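Local coordinates for protein phosphoribosylglycinamide synthetase (Anaerococcus prevotii, PDB 4DIM) that probably binds ATP and a divalent metal ion and acts as an ATP-grasp ligase, at residues 348-353 with 378-383; 325-330 with 386-391; 131-136 with 171-176; 148-153 with 184-189. One frame throughout, in Å; residues are numbered along the deposited sequence.

How the contacts relate
The four contacts form two well-separated pairs, contact 1 lying across the chain's centre from contacts 3 and 4. Contacts 3 and 4 come first along the chain, and their segments alternate in it: helix 133-141 leads into strand 147-150, and helix 166-179 into strand 186-189. Their centres are 9 Å apart, with the helices of contact 3 on one face of the small antiparallel sheet of contact 4, in the ATP-grasp domain. Contacts 1 and 2, also 9 Å apart between centres, share the eight-stranded antiparallel sheet and touch where Val379 meets Leu325; in the chain, both segments of contact 1 fall between those of contact 2. With 44 Å between the centres of contacts 1 and 4, the pairs belong to separate parts of the fold.

Contact 1. Residues 348-353 with 378-383; sequences DDDIVE and IVKEET
The carbonyl oxygen of Ile378 takes two backbone N-H groups from the facing strand, that of Val352 at 2.8 Å and that of Glu353 at 3.1 Å from Ile378 O. In return, Ile378 N gives a straight bond to Glu353 O (168° at the hydrogen). This is the tight end of the contact: CD1 of Ile378 rests on CB of Glu353 at 3.8 Å, and its CB faces CB of Val352. Helix 285-293 adds Ile291 over Val352 and Ile378. Farther along, Lys380 N bonds to Asp350 O, and beyond that pair the contact turns polar and looser. Lys380 crosses Val352 at about a right angle, its CG 3.8 Å from Val352 CG2, and bends at its last torsion (chi4 57°) to bring NZ 2.9 Å from Asp349 O, which it meets from above the carbonyl plane. The same NZ forms a salt bridge with Asp350 OD1 at 3.6 Å. A methionine in place of Lys380 would probably leave Asp349 O without this donor and Asp350 OD1 without its ion-pair partner. The carboxylates of Asp350 and Glu381 lie close together, and Lys390 may offset their charge through weak, long ion pairs with both. With Val352 and Glu353 both set against Ile378, the register slips by one residue, the mark of a classic beta bulge in an antiparallel pair at the edge of the large sheet.

Contact 2. Residues 325-330 with 386-391; sequences LARMII and KCKDKL
CG of Lys388 and CG of Leu391, both from helix 386-391, approach the Arg327 guanidinium obliquely, Lys388 CG lying 4.1 Å from Arg327 NH2 and Leu391 CG 4.3 Å from Arg327 NH1. One face of the group is covered from within its own strand, where CD2 of Leu325 stands 4.0 Å from the guanidinium plane, over its centre. These are contacts with aliphatic carbon; the strong polar partner of the guanidinium is Glu216 on strand 206-219, which takes a salt bridge from NE. The arginine chain runs extended from CG to NE, carrying the flat group up from the strand to the helix surface, while the Lys388 amino group leads away, its NZ 6.2 Å from Arg327 NH2.

The Leu325 methyl on the guanidinium face also touches the helix. With CG swung opposite the backbone nitrogen (chi1 174°), Leu325 rests CD2 against CA of Lys388 at 3.7 Å and CG of Leu391 at 3.8 Å. Its CB, nearer the strand, touches CB of Cys387 at 3.9 Å. No hydrogen bond joins the two segments, so the join is made by packing alone, with Leu325, Cys387 and Leu391 all buried.

The strand and helix directions differ by 35°, and Leu391 also touches Ile377 of strand 375-381, the neighbouring strand. This is the two-layer alpha+beta packing of helix 384-395 on one face of the large antiparallel sheet.

Contact 3. Residues 131-136 with 171-176; sequences RNENEL and DGFNET
The nearest CA atoms, those of Glu133 and Phe173, are 8.1 Å apart, a gap between the start of helix 133-141 and the middle of helix 166-179 that is bridged mainly by the Phe173 side chain. It is a helix-to-helix contact within the ATP-grasp domain, built round one aromatic ring. Phe173 holds its ring opposite its backbone nitrogen (chi1 178°), which carries it to the start of the other helix. There CZ comes within 3.8 Å of Asn132 CA, and CE2 lies 4.1 Å from Glu133 N. The backbone carbon of Arg131 sits at the ring edge, near its plane. At the base of the ring, Leu136 CD2 meets Phe173 CB at 3.9 Å, the two side chains sliding past each other in opposite directions. A serine in place of Phe173 would probably open a gap at Asn132 and Glu133, where the ring now packs. At the outer margin, the carboxylate of Glu133 and the side-chain amide of Asn174 lie near each other, their planes 29° apart. The first turn that Phe173 packs on is itself fixed by an N-cap: Asn132 OD1 accepts from Glu135 N at 2.7 Å, the donor tilted 22° from the plane of the amide carbonyl, while Asn132 ND2 gives a weak bond back to Glu135 OE2.

Contact 4. Residues 148-153 with 184-189; sequences IVKATD and YCIVEE
Four backbone hydrogen bonds join the strands, two at each of two hydrogen-bonded antiparallel pairs. At the first, Ile148 N reaches Glu188 O at 2.8 Å, and Glu188 N returns a bond to Ile148 O. At the second, Lys150 N bonds to Ile186 O at 3.0 Å and Ile186 N to Lys150 O. Val149 and Val187 form the non-hydrogen-bonded pair between them, where the CA-H groups of both residues also point to carbonyl oxygens across the gap.

The side-chain polar contacts are weaker. Lys150 NZ and Glu188 OE1 make a long salt bridge of 3.7 Å. Thr152 OG1 gives a weak hydrogen bond to Tyr184 OH, 3.3 Å away; the stronger partner of that phenol is the hydroxyl of Tyr111.

Packing follows on both faces. On the face of Lys150, Ile186 and Glu188, the lysine has CG between backbone N and carbonyl carbon (chi1 53°) and the rest extended, and its CE passes 4.0 Å from Ile186 CG2. Thr152 turns CG2 opposite its carbonyl carbon, and this methyl touches both Ile186 CD1, at 3.5 Å, and Tyr184 CE1, at 3.4 Å. On the face of Val149 and Val187, Val149 CG1 lies 3.7 Å from Cys185 SG.

These are the two central strands of a four-stranded antiparallel sheet, part of a small alpha+beta unit consistent with the ATP-grasp fold, with 127-128 beyond 186-189 and 161-163 beyond 147-150. Helices 133-141 and 166-179 pack on the valine face, whereas helix 110-120 brings Tyr111 against Thr152 and Ile186 and Lys114 against Glu188.

Contact 1. Residues 348-353 with 378-383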
loop_
_atom_site.group_PDB
_atom_site.type_symbol
_atom_site.label_atom_id
_atom_site.label_comp_id
_atom_site.label_asym_id
_atom_site.label_seq_id
_atom_site.Cartn_x
_atom_site.Cartn_y
_atom_site.Cartn_z
ATOM N N ASP A 348 -25.043 -9.440 -10.033
ATOM C CA ASP A 348 -25.448 -8.408 -9.084
ATOM C C ASP A 348 -24.554 -7.178 -9.231
ATOM O O ASP A 348 -23.330 -7.299 -9.180
ATOM C CB ASP A 348 -25.337 -9.006 -7.672
ATOM C CG ASP A 348 -25.832 -8.177 -6.499
ATOM O OD1 ASP A 348 -26.243 -7.010 -6.713
ATOM O OD2 ASP A 348 -25.812 -8.699 -5.360
ATOM N N ASP A 349 -25.169 -5.991 -9.379
ATOM C CA ASP A 349 -24.441 -4.724 -9.508
ATOM C C ASP A 349 -23.729 -4.312 -8.202
ATOM O O ASP A 349 -22.824 -3.478 -8.266
ATOM C CB ASP A 349 -25.379 -3.599 -9.967
ATOM C CG ASP A 349 -25.900 -3.782 -11.382
ATOM O OD1 ASP A 349 -25.681 -4.885 -11.967
ATOM O OD2 ASP A 349 -26.531 -2.833 -11.909
ATOM N N ASP A 350 -24.130 -4.881 -7.038
ATOM C CA ASP A 350 -23.464 -4.654 -5.748
ATOM C C ASP A 350 -22.212 -5.547 -5.622
ATOM O O ASP A 350 -21.400 -5.310 -4.742
ATOM C CB ASP A 350 -24.427 -4.862 -4.553
ATOM C CG ASP A 350 -25.368 -3.689 -4.294
ATOM O OD1 ASP A 350 -25.258 -2.656 -5.016
ATOM O OD2 ASP A 350 -26.219 -3.803 -3.377
ATOM N N ILE A 351 -22.045 -6.539 -6.505
ATOM C CA ILE A 351 -20.832 -7.350 -6.589
ATOM C C ILE A 351 -20.010 -6.659 -7.651
ATOM O O ILE A 351 -20.362 -6.673 -8.836
ATOM C CB ILE A 351 -21.068 -8.852 -6.903
ATOM C CG1 ILE A 351 -22.059 -9.487 -5.909
ATOM C CG2 ILE A 351 -19.734 -9.600 -6.866
ATOM C CD1 ILE A 351 -22.453 -10.860 -6.234
ATOM N N VAL A 352 -18.985 -5.959 -7.201
ATOM C CA VAL A 352 -18.086 -5.213 -8.056
ATOM C C VAL A 352 -17.146 -6.177 -8.761
ATOM O O VAL A 352 -16.857 -6.009 -9.941
ATOM C CB VAL A 352 -17.317 -4.190 -7.205
ATOM C CG1 VAL A 352 -16.199 -3.538 -8.002
ATOM C CG2 VAL A 352 -18.274 -3.150 -6.614
ATOM N N GLU A 353 -16.629 -7.155 -8.027
ATOM C CA GLU A 353 -15.670 -8.088 -8.580
ATOM C C GLU A 353 -15.678 -9.425 -7.865
ATOM O O GLU A 353 -15.859 -9.469 -6.652
ATOM C CB GLU A 353 -14.267 -7.485 -8.473
ATOM C CG GLU A 353 -13.269 -8.098 -9.419
ATOM C CD GLU A 353 -11.837 -7.715 -9.130
ATOM O OE1 GLU A 353 -11.509 -6.504 -9.163
ATOM O OE2 GLU A 353 -11.037 -8.639 -8.863
ATOM N N ILE A 378 -15.060 -8.209 -4.280
ATOM C CA ILE A 378 -15.325 -6.830 -3.944
ATOM C C ILE A 378 -16.833 -6.591 -4.033
ATOM O O ILE A 378 -17.462 -6.870 -5.047
ATOM C CB ILE A 378 -14.552 -5.790 -4.773
ATOM C CG1 ILE A 378 -13.107 -6.176 -4.943
ATOM C CG2 ILE A 378 -14.682 -4.398 -4.088
ATOM C CD1 ILE A 378 -12.411 -5.354 -5.885
ATOM N N VAL A 379 -17.381 -6.033 -2.953
ATOM C CA VAL A 379 -18.785 -5.655 -2.851
ATOM C C VAL A 379 -18.880 -4.203 -2.367
ATOM O O VAL A 379 -17.915 -3.668 -1.802
ATOM C CB VAL A 379 -19.595 -6.589 -1.967
ATOM C CG1 VAL A 379 -19.474 -8.027 -2.470
ATOM C CG2 VAL A 379 -19.175 -6.482 -0.506
ATOM N N LYS A 380 -20.033 -3.574 -2.689
ATOM C CA LYS A 380 -20.438 -2.221 -2.315
ATOM C C LYS A 380 -21.897 -2.290 -1.843
ATOM O O LYS A 380 -22.644 -3.112 -2.367
ATOM C CB LYS A 380 -20.261 -1.215 -3.496
ATOM C CG LYS A 380 -21.115 -1.482 -4.740
ATOM C CD LYS A 380 -20.905 -0.381 -5.768
ATOM C CE LYS A 380 -21.536 -0.590 -7.121
ATOM N NZ LYS A 380 -23.014 -0.815 -7.061
ATOM N N GLU A 381 -22.316 -1.435 -0.892
ATOM C CA GLU A 381 -23.692 -1.437 -0.343
ATOM C C GLU A 381 -23.865 -0.176 0.574
ATOM O O GLU A 381 -22.898 0.544 0.741
ATOM C CB GLU A 381 -23.917 -2.771 0.408
ATOM C CG GLU A 381 -25.316 -3.080 0.900
ATOM C CD GLU A 381 -26.561 -2.881 0.062
ATOM O OE1 GLU A 381 -27.115 -3.900 -0.415
ATOM O OE2 GLU A 381 -27.113 -1.756 0.115
ATOM N N GLU A 382 -25.067 0.150 1.092
ATOM C CA GLU A 382 -25.262 1.358 1.930
ATOM C C GLU A 382 -24.382 1.376 3.184
ATOM O O GLU A 382 -23.931 2.445 3.603
ATOM C CB GLU A 382 -26.730 1.512 2.378
ATOM C CG GLU A 382 -27.655 2.123 1.342
ATOM C CD GLU A 382 -29.067 2.412 1.837
ATOM O OE1 GLU A 382 -29.363 2.106 3.016
ATOM O OE2 GLU A 382 -29.883 2.934 1.041
ATOM N N THR A 383 -24.169 0.194 3.782
ATOM C CA THR A 383 -23.399 0.028 5.011
ATOM C C THR A 383 -22.433 -1.132 4.934
ATOM O O THR A 383 -22.596 -2.022 4.119
ATOM C CB THR A 383 -24.357 -0.214 6.177
ATOM O OG1 THR A 383 -24.945 -1.513 6.065
ATOM C CG2 THR A 383 -25.433 0.813 6.243
#

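Contact 2. Residues 325-330 with 386-391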
loop_
_atom_site.group_PDB
_atom_site.type_symbol
_atom_site.label_atom_id
_atom_site.label_comp_id
_atom_site.label_asym_id
_atom_site.label_seq_id
_atom_site.Cartn_x
_atom_site.Cartn_y
_atom_site.Cartn_z
ATOM N N LEU A 325 -16.234 -3.358 0.704
ATOM C CA LEU A 325 -15.554 -4.466 1.395
ATOM C C LEU A 325 -14.837 -5.292 0.351
ATOM O O LEU A 325 -15.454 -5.718 -0.620
ATOM C CB LEU A 325 -16.558 -5.339 2.198
ATOM C CG LEU A 325 -16.028 -6.638 2.869
ATOM C CD1 LEU A 325 -14.937 -6.348 3.870
ATOM C CD2 LEU A 325 -17.111 -7.389 3.546
ATOM N N ALA A 326 -13.555 -5.517 0.544
ATOM C CA ALA A 326 -12.716 -6.313 -0.357
ATOM C C ALA A 326 -12.043 -7.355 0.445
ATOM O O ALA A 326 -11.445 -7.020 1.465
ATOM C CB ALA A 326 -11.678 -5.450 -1.056
ATOM N N ARG A 327 -12.176 -8.610 0.047
ATOM C CA ARG A 327 -11.538 -9.702 0.749
ATOM C C ARG A 327 -10.872 -10.680 -0.182
ATOM O O ARG A 327 -11.466 -11.093 -1.186
ATOM C CB ARG A 327 -12.602 -10.443 1.559
ATOM C CG ARG A 327 -12.881 -9.772 2.864
ATOM C CD ARG A 327 -13.687 -10.687 3.728
ATOM N NE ARG A 327 -14.127 -9.968 4.916
ATOM C CZ ARG A 327 -15.200 -10.245 5.634
ATOM N NH1 ARG A 327 -15.988 -11.267 5.303
ATOM N NH2 ARG A 327 -15.509 -9.497 6.684
HETATM N N MSE A 328 -9.676 -11.146 0.221
HETATM C CA MSE A 328 -8.989 -12.219 -0.485
HETATM C C MSE A 328 -9.669 -13.536 -0.132
HETATM O O MSE A 328 -10.032 -13.739 1.030
HETATM C CB MSE A 328 -7.501 -12.298 -0.117
HETATM C CG MSE A 328 -6.709 -10.985 -0.326
HETATM SE SE MSE A 328 -6.882 -10.018 -2.109
HETATM C CE MSE A 328 -8.008 -8.458 -1.576
ATOM N N ILE A 329 -9.864 -14.415 -1.137
ATOM C CA ILE A 329 -10.345 -15.788 -0.957
ATOM C C ILE A 329 -9.119 -16.621 -0.597
ATOM O O ILE A 329 -8.146 -16.607 -1.337
ATOM C CB ILE A 329 -11.073 -16.376 -2.197
ATOM C CG1 ILE A 329 -12.277 -15.497 -2.618
ATOM C CG2 ILE A 329 -11.541 -17.815 -1.887
ATOM C CD1 ILE A 329 -12.859 -15.907 -3.938
ATOM N N ILE A 330 -9.151 -17.328 0.530
ATOM C CA ILE A 330 -8.006 -18.130 0.972
ATOM C C ILE A 330 -8.448 -19.518 1.406
ATOM O O ILE A 330 -9.637 -19.740 1.665
ATOM C CB ILE A 330 -7.253 -17.399 2.124
ATOM C CG1 ILE A 330 -8.159 -17.167 3.355
ATOM C CG2 ILE A 330 -6.665 -16.061 1.634
ATOM C CD1 ILE A 330 -7.440 -17.005 4.577
ATOM N N LYS A 386 -24.270 -4.622 5.760
ATOM C CA LYS A 386 -24.916 -5.174 4.556
ATOM C C LYS A 386 -23.848 -5.745 3.591
ATOM O O LYS A 386 -24.091 -6.792 2.993
ATOM C CB LYS A 386 -25.784 -4.120 3.853
ATOM C CG LYS A 386 -26.975 -3.600 4.649
ATOM C CD LYS A 386 -27.512 -2.268 4.103
ATOM C CE LYS A 386 -28.796 -1.871 4.819
ATOM N NZ LYS A 386 -29.377 -0.580 4.341
ATOM N N CYS A 387 -22.654 -5.106 3.508
ATOM C CA CYS A 387 -21.508 -5.599 2.731
ATOM C C CYS A 387 -21.084 -6.957 3.224
ATOM O O CYS A 387 -20.896 -7.862 2.422
ATOM C CB CYS A 387 -20.319 -4.637 2.814
ATOM S SG CYS A 387 -20.475 -3.138 1.823
ATOM N N LYS A 388 -20.801 -7.052 4.538
ATOM C CA LYS A 388 -20.349 -8.292 5.185
ATOM C C LYS A 388 -21.342 -9.444 4.989
ATOM O O LYS A 388 -20.911 -10.565 4.714
ATOM C CB LYS A 388 -20.132 -8.086 6.680
ATOM C CG LYS A 388 -18.921 -7.242 7.038
ATOM C CD LYS A 388 -19.060 -6.822 8.501
ATOM C CE LYS A 388 -17.881 -6.112 9.127
ATOM N NZ LYS A 388 -18.314 -5.232 10.255
ATOM N N ASP A 389 -22.651 -9.178 5.138
ATOM C CA ASP A 389 -23.698 -10.199 4.948
ATOM C C ASP A 389 -23.720 -10.627 3.498
ATOM O O ASP A 389 -23.723 -11.818 3.229
ATOM C CB ASP A 389 -25.077 -9.684 5.382
ATOM C CG ASP A 389 -25.224 -9.431 6.876
ATOM O OD1 ASP A 389 -24.367 -9.923 7.657
ATOM O OD2 ASP A 389 -26.200 -8.742 7.272
ATOM N N LYS A 390 -23.618 -9.667 2.566
ATOM C CA LYS A 390 -23.543 -9.950 1.131
ATOM C C LYS A 390 -22.297 -10.815 0.831
ATOM O O LYS A 390 -22.387 -11.785 0.087
ATOM C CB LYS A 390 -23.516 -8.617 0.319
ATOM C CG LYS A 390 -23.632 -8.759 -1.181
ATOM C CD LYS A 390 -24.487 -7.650 -1.830
ATOM C CE LYS A 390 -25.955 -8.033 -1.917
ATOM N NZ LYS A 390 -26.840 -6.894 -2.318
ATOM N N LEU A 391 -21.170 -10.511 1.465
ATOM C CA LEU A 391 -19.920 -11.252 1.256
ATOM C C LEU A 391 -20.032 -12.705 1.748
ATOM O O LEU A 391 -19.545 -13.609 1.073
ATOM C CB LEU A 391 -18.751 -10.529 1.979
ATOM C CG LEU A 391 -17.350 -10.520 1.321
ATOM C CD1 LEU A 391 -16.833 -11.902 1.039
ATOM C CD2 LEU A 391 -17.345 -9.693 0.087
#

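Contact 3. Residues 131-136 with 171-176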
loop_
_atom_site.group_PDB
_atom_site.type_symbol
_atom_site.label_atom_id
_atom_site.label_comp_id
_atom_site.label_asym_id
_atom_site.label_seq_id
_atom_site.Cartn_x
_atom_site.Cartn_y
_atom_site.Cartn_z
ATOM N N ARG A 131 24.056 4.470 21.502
ATOM C CA ARG A 131 25.373 3.786 21.365
ATOM C C ARG A 131 25.939 3.283 22.740
ATOM O O ARG A 131 26.917 2.545 22.719
ATOM C CB ARG A 131 26.419 4.684 20.642
ATOM C CG ARG A 131 26.347 4.519 19.121
ATOM C CD ARG A 131 27.008 5.613 18.298
ATOM N NE ARG A 131 26.750 5.424 16.864
ATOM C CZ ARG A 131 27.248 6.175 15.882
ATOM N NH1 ARG A 131 28.059 7.194 16.157
ATOM N NH2 ARG A 131 26.943 5.911 14.616
ATOM N N ASN A 132 25.296 3.615 23.897
ATOM C CA ASN A 132 25.735 3.200 25.251
ATOM C C ASN A 132 24.601 3.299 26.307
ATOM O O ASN A 132 23.630 4.026 26.091
ATOM C CB ASN A 132 26.932 4.070 25.727
ATOM C CG ASN A 132 26.738 5.550 25.468
ATOM O OD1 ASN A 132 25.909 6.190 26.109
ATOM N ND2 ASN A 132 27.446 6.120 24.486
ATOM N N GLU A 133 24.774 2.636 27.477
ATOM C CA GLU A 133 23.790 2.631 28.587
ATOM C C GLU A 133 23.364 4.057 29.049
ATOM O O GLU A 133 22.236 4.245 29.512
ATOM C CB GLU A 133 24.341 1.852 29.806
ATOM C CG GLU A 133 24.414 0.340 29.603
ATOM C CD GLU A 133 23.682 -0.532 30.613
ATOM O OE1 GLU A 133 23.632 -1.766 30.393
ATOM O OE2 GLU A 133 23.176 0.006 31.626
ATOM N N ASN A 134 24.266 5.041 28.914
ATOM C CA ASN A 134 24.009 6.436 29.277
ATOM C C ASN A 134 23.138 7.112 28.229
ATOM O O ASN A 134 22.227 7.854 28.588
ATOM C CB ASN A 134 25.330 7.200 29.440
ATOM C CG ASN A 134 26.200 6.640 30.543
ATOM O OD1 ASN A 134 27.107 5.807 30.318
ATOM N ND2 ASN A 134 25.937 7.085 31.760
ATOM N N GLU A 135 23.412 6.859 26.932
ATOM C CA GLU A 135 22.598 7.406 25.837
ATOM C C GLU A 135 21.145 6.798 25.861
ATOM O O GLU A 135 20.216 7.466 25.414
ATOM C CB GLU A 135 23.264 7.180 24.458
ATOM C CG GLU A 135 24.303 8.203 24.015
ATOM C CD GLU A 135 24.969 7.849 22.690
ATOM O OE1 GLU A 135 24.240 7.526 21.716
ATOM O OE2 GLU A 135 26.222 7.876 22.631
ATOM N N LEU A 136 20.965 5.554 26.411
ATOM C CA LEU A 136 19.668 4.868 26.520
ATOM C C LEU A 136 18.730 5.662 27.417
ATOM O O LEU A 136 17.626 6.011 27.004
ATOM C CB LEU A 136 19.834 3.423 27.079
ATOM C CG LEU A 136 18.581 2.493 27.029
ATOM C CD1 LEU A 136 18.001 2.400 25.622
ATOM C CD2 LEU A 136 18.886 1.070 27.537
ATOM N N ASP A 171 18.211 -5.103 29.800
ATOM C CA ASP A 171 18.284 -6.540 29.515
ATOM C C ASP A 171 18.114 -6.773 28.018
ATOM O O ASP A 171 18.720 -7.695 27.466
ATOM C CB ASP A 171 17.204 -7.291 30.329
ATOM C CG ASP A 171 17.298 -8.806 30.349
ATOM O OD1 ASP A 171 17.051 -9.432 29.290
ATOM O OD2 ASP A 171 17.517 -9.371 31.448
ATOM N N GLY A 172 17.306 -5.919 27.382
ATOM C CA GLY A 172 17.099 -5.917 25.939
ATOM C C GLY A 172 18.293 -5.338 25.202
ATOM O O GLY A 172 18.787 -5.999 24.302
ATOM N N PHE A 173 18.780 -4.126 25.577
ATOM C CA PHE A 173 19.939 -3.472 24.953
ATOM C C PHE A 173 21.217 -4.350 25.012
ATOM O O PHE A 173 21.901 -4.513 23.988
ATOM C CB PHE A 173 20.212 -2.093 25.590
ATOM C CG PHE A 173 21.419 -1.317 25.082
ATOM C CD1 PHE A 173 21.301 -0.420 24.024
ATOM C CD2 PHE A 173 22.650 -1.407 25.730
ATOM C CE1 PHE A 173 22.411 0.317 23.572
ATOM C CE2 PHE A 173 23.745 -0.628 25.310
ATOM C CZ PHE A 173 23.621 0.220 24.235
ATOM N N ASN A 174 21.510 -4.944 26.176
ATOM C CA ASN A 174 22.667 -5.826 26.314
ATOM C C ASN A 174 22.538 -7.059 25.397
ATOM O O ASN A 174 23.510 -7.418 24.734
ATOM C CB ASN A 174 22.871 -6.247 27.782
ATOM C CG ASN A 174 23.275 -5.102 28.708
ATOM O OD1 ASN A 174 23.749 -4.039 28.275
ATOM N ND2 ASN A 174 23.075 -5.277 30.013
ATOM N N GLU A 175 21.359 -7.674 25.318
ATOM C CA GLU A 175 21.166 -8.836 24.431
ATOM C C GLU A 175 21.236 -8.475 22.942
ATOM O O GLU A 175 21.652 -9.307 22.122
ATOM C CB GLU A 175 19.816 -9.524 24.699
ATOM C CG GLU A 175 19.858 -10.453 25.900
ATOM C CD GLU A 175 18.609 -11.296 26.042
ATOM O OE1 GLU A 175 17.769 -10.979 26.916
ATOM O OE2 GLU A 175 18.430 -12.227 25.223
ATOM N N THR A 176 20.822 -7.251 22.595
ATOM C CA THR A 176 20.783 -6.788 21.204
ATOM C C THR A 176 22.173 -6.419 20.719
ATOM O O THR A 176 22.542 -6.804 19.618
ATOM C CB THR A 176 19.845 -5.559 21.044
ATOM O OG1 THR A 176 18.575 -5.805 21.642
ATOM C CG2 THR A 176 19.635 -5.172 19.579
#

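Contact 4. Residues 148-153 with 184-189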
loop_
_atom_site.group_PDB
_atom_site.type_symbol
_atom_site.label_atom_id
_atom_site.label_comp_id
_atom_site.label_asym_id
_atom_site.label_seq_id
_atom_site.Cartn_x
_atom_site.Cartn_y
_atom_site.Cartn_z
ATOM N N ILE A 148 10.576 -0.712 22.434
ATOM C CA ILE A 148 11.178 -1.813 21.717
ATOM C C ILE A 148 12.662 -1.520 21.644
ATOM O O ILE A 148 13.043 -0.359 21.465
ATOM C CB ILE A 148 10.550 -1.909 20.333
ATOM C CG1 ILE A 148 9.174 -2.555 20.407
ATOM C CG2 ILE A 148 11.469 -2.634 19.376
ATOM C CD1 ILE A 148 9.141 -4.072 20.339
ATOM N N VAL A 149 13.490 -2.555 21.781
ATOM C CA VAL A 149 14.940 -2.481 21.575
ATOM C C VAL A 149 15.237 -3.374 20.429
ATOM O O VAL A 149 14.848 -4.550 20.431
ATOM C CB VAL A 149 15.812 -2.836 22.766
ATOM C CG1 VAL A 149 17.228 -2.389 22.482
ATOM C CG2 VAL A 149 15.293 -2.184 24.044
ATOM N N LYS A 150 15.887 -2.828 19.417
ATOM C CA LYS A 150 16.094 -3.592 18.209
ATOM C C LYS A 150 17.323 -3.201 17.504
ATOM O O LYS A 150 17.884 -2.134 17.724
ATOM C CB LYS A 150 14.886 -3.438 17.259
ATOM C CG LYS A 150 14.485 -2.005 16.943
ATOM C CD LYS A 150 13.296 -2.019 16.036
ATOM C CE LYS A 150 12.893 -0.640 15.582
ATOM N NZ LYS A 150 12.233 -0.684 14.248
ATOM N N ALA A 151 17.751 -4.130 16.657
ATOM C CA ALA A 151 18.938 -4.055 15.844
ATOM C C ALA A 151 18.510 -3.693 14.463
ATOM O O ALA A 151 17.373 -3.938 14.057
ATOM C CB ALA A 151 19.656 -5.393 15.864
ATOM N N THR A 152 19.410 -3.103 13.739
ATOM C CA THR A 152 19.126 -2.605 12.415
ATOM C C THR A 152 19.530 -3.620 11.331
ATOM O O THR A 152 18.893 -3.657 10.274
ATOM C CB THR A 152 19.860 -1.274 12.311
ATOM O OG1 THR A 152 21.261 -1.519 12.205
ATOM C CG2 THR A 152 19.614 -0.384 13.556
ATOM N N ASP A 153 20.567 -4.450 11.599
ATOM C CA ASP A 153 21.135 -5.389 10.623
ATOM C C ASP A 153 20.277 -6.635 10.394
ATOM O O ASP A 153 20.040 -6.996 9.226
ATOM C CB ASP A 153 22.572 -5.808 11.004
ATOM C CG ASP A 153 22.818 -6.379 12.386
ATOM O OD1 ASP A 153 22.120 -5.964 13.334
ATOM O OD2 ASP A 153 23.805 -7.120 12.550
ATOM N N TYR A 184 25.627 0.186 17.397
ATOM C CA TYR A 184 24.456 0.870 17.894
ATOM C C TYR A 184 23.232 0.004 17.832
ATOM O O TYR A 184 23.183 -1.047 17.196
ATOM C CB TYR A 184 24.246 2.182 17.134
ATOM C CG TYR A 184 23.853 2.005 15.695
ATOM C CD1 TYR A 184 22.520 2.093 15.299
ATOM C CD2 TYR A 184 24.808 1.755 14.719
ATOM C CE1 TYR A 184 22.141 1.876 13.975
ATOM C CE2 TYR A 184 24.445 1.532 13.390
ATOM C CZ TYR A 184 23.107 1.607 13.018
ATOM O OH TYR A 184 22.743 1.412 11.702
ATOM N N CYS A 185 22.242 0.507 18.528
ATOM C CA CYS A 185 20.934 -0.013 18.824
ATOM C C CYS A 185 19.873 1.044 18.495
ATOM O O CYS A 185 20.174 2.238 18.374
ATOM C CB CYS A 185 20.892 -0.353 20.312
ATOM S SG CYS A 185 20.444 -2.056 20.665
ATOM N N ILE A 186 18.615 0.614 18.435
ATOM C CA ILE A 186 17.519 1.537 18.281
ATOM C C ILE A 186 16.594 1.253 19.436
ATOM O O ILE A 186 16.235 0.103 19.703
ATOM C CB ILE A 186 16.833 1.524 16.882
ATOM C CG1 ILE A 186 17.740 2.298 15.888
ATOM C CG2 ILE A 186 15.446 2.192 16.909
ATOM C CD1 ILE A 186 17.407 2.148 14.453
ATOM N N VAL A 187 16.321 2.303 20.193
ATOM C CA VAL A 187 15.313 2.270 21.248
ATOM C C VAL A 187 14.152 3.071 20.649
ATOM O O VAL A 187 14.337 4.212 20.201
ATOM C CB VAL A 187 15.774 2.737 22.661
ATOM C CG1 VAL A 187 16.207 4.209 22.680
ATOM C CG2 VAL A 187 14.674 2.488 23.678
ATOM N N GLU A 188 13.013 2.424 20.490
ATOM C CA GLU A 188 11.856 3.071 19.857
ATOM C C GLU A 188 10.616 2.890 20.686
ATOM O O GLU A 188 10.411 1.827 21.266
ATOM C CB GLU A 188 11.642 2.482 18.448
ATOM C CG GLU A 188 10.556 3.161 17.651
ATOM C CD GLU A 188 10.410 2.661 16.239
ATOM O OE1 GLU A 188 9.862 1.549 16.062
ATOM O OE2 GLU A 188 10.782 3.409 15.308
ATOM N N GLU A 189 9.751 3.907 20.686
ATOM C CA GLU A 189 8.455 3.834 21.370
ATOM C C GLU A 189 7.642 2.690 20.809
ATOM O O GLU A 189 7.545 2.523 19.580
ATOM C CB GLU A 189 7.651 5.124 21.176
ATOM C CG GLU A 189 8.224 6.366 21.833
ATOM C CD GLU A 189 7.343 7.580 21.617
ATOM O OE1 GLU A 189 7.013 8.269 22.609
ATOM O OE2 GLU A 189 7.002 7.859 20.444
#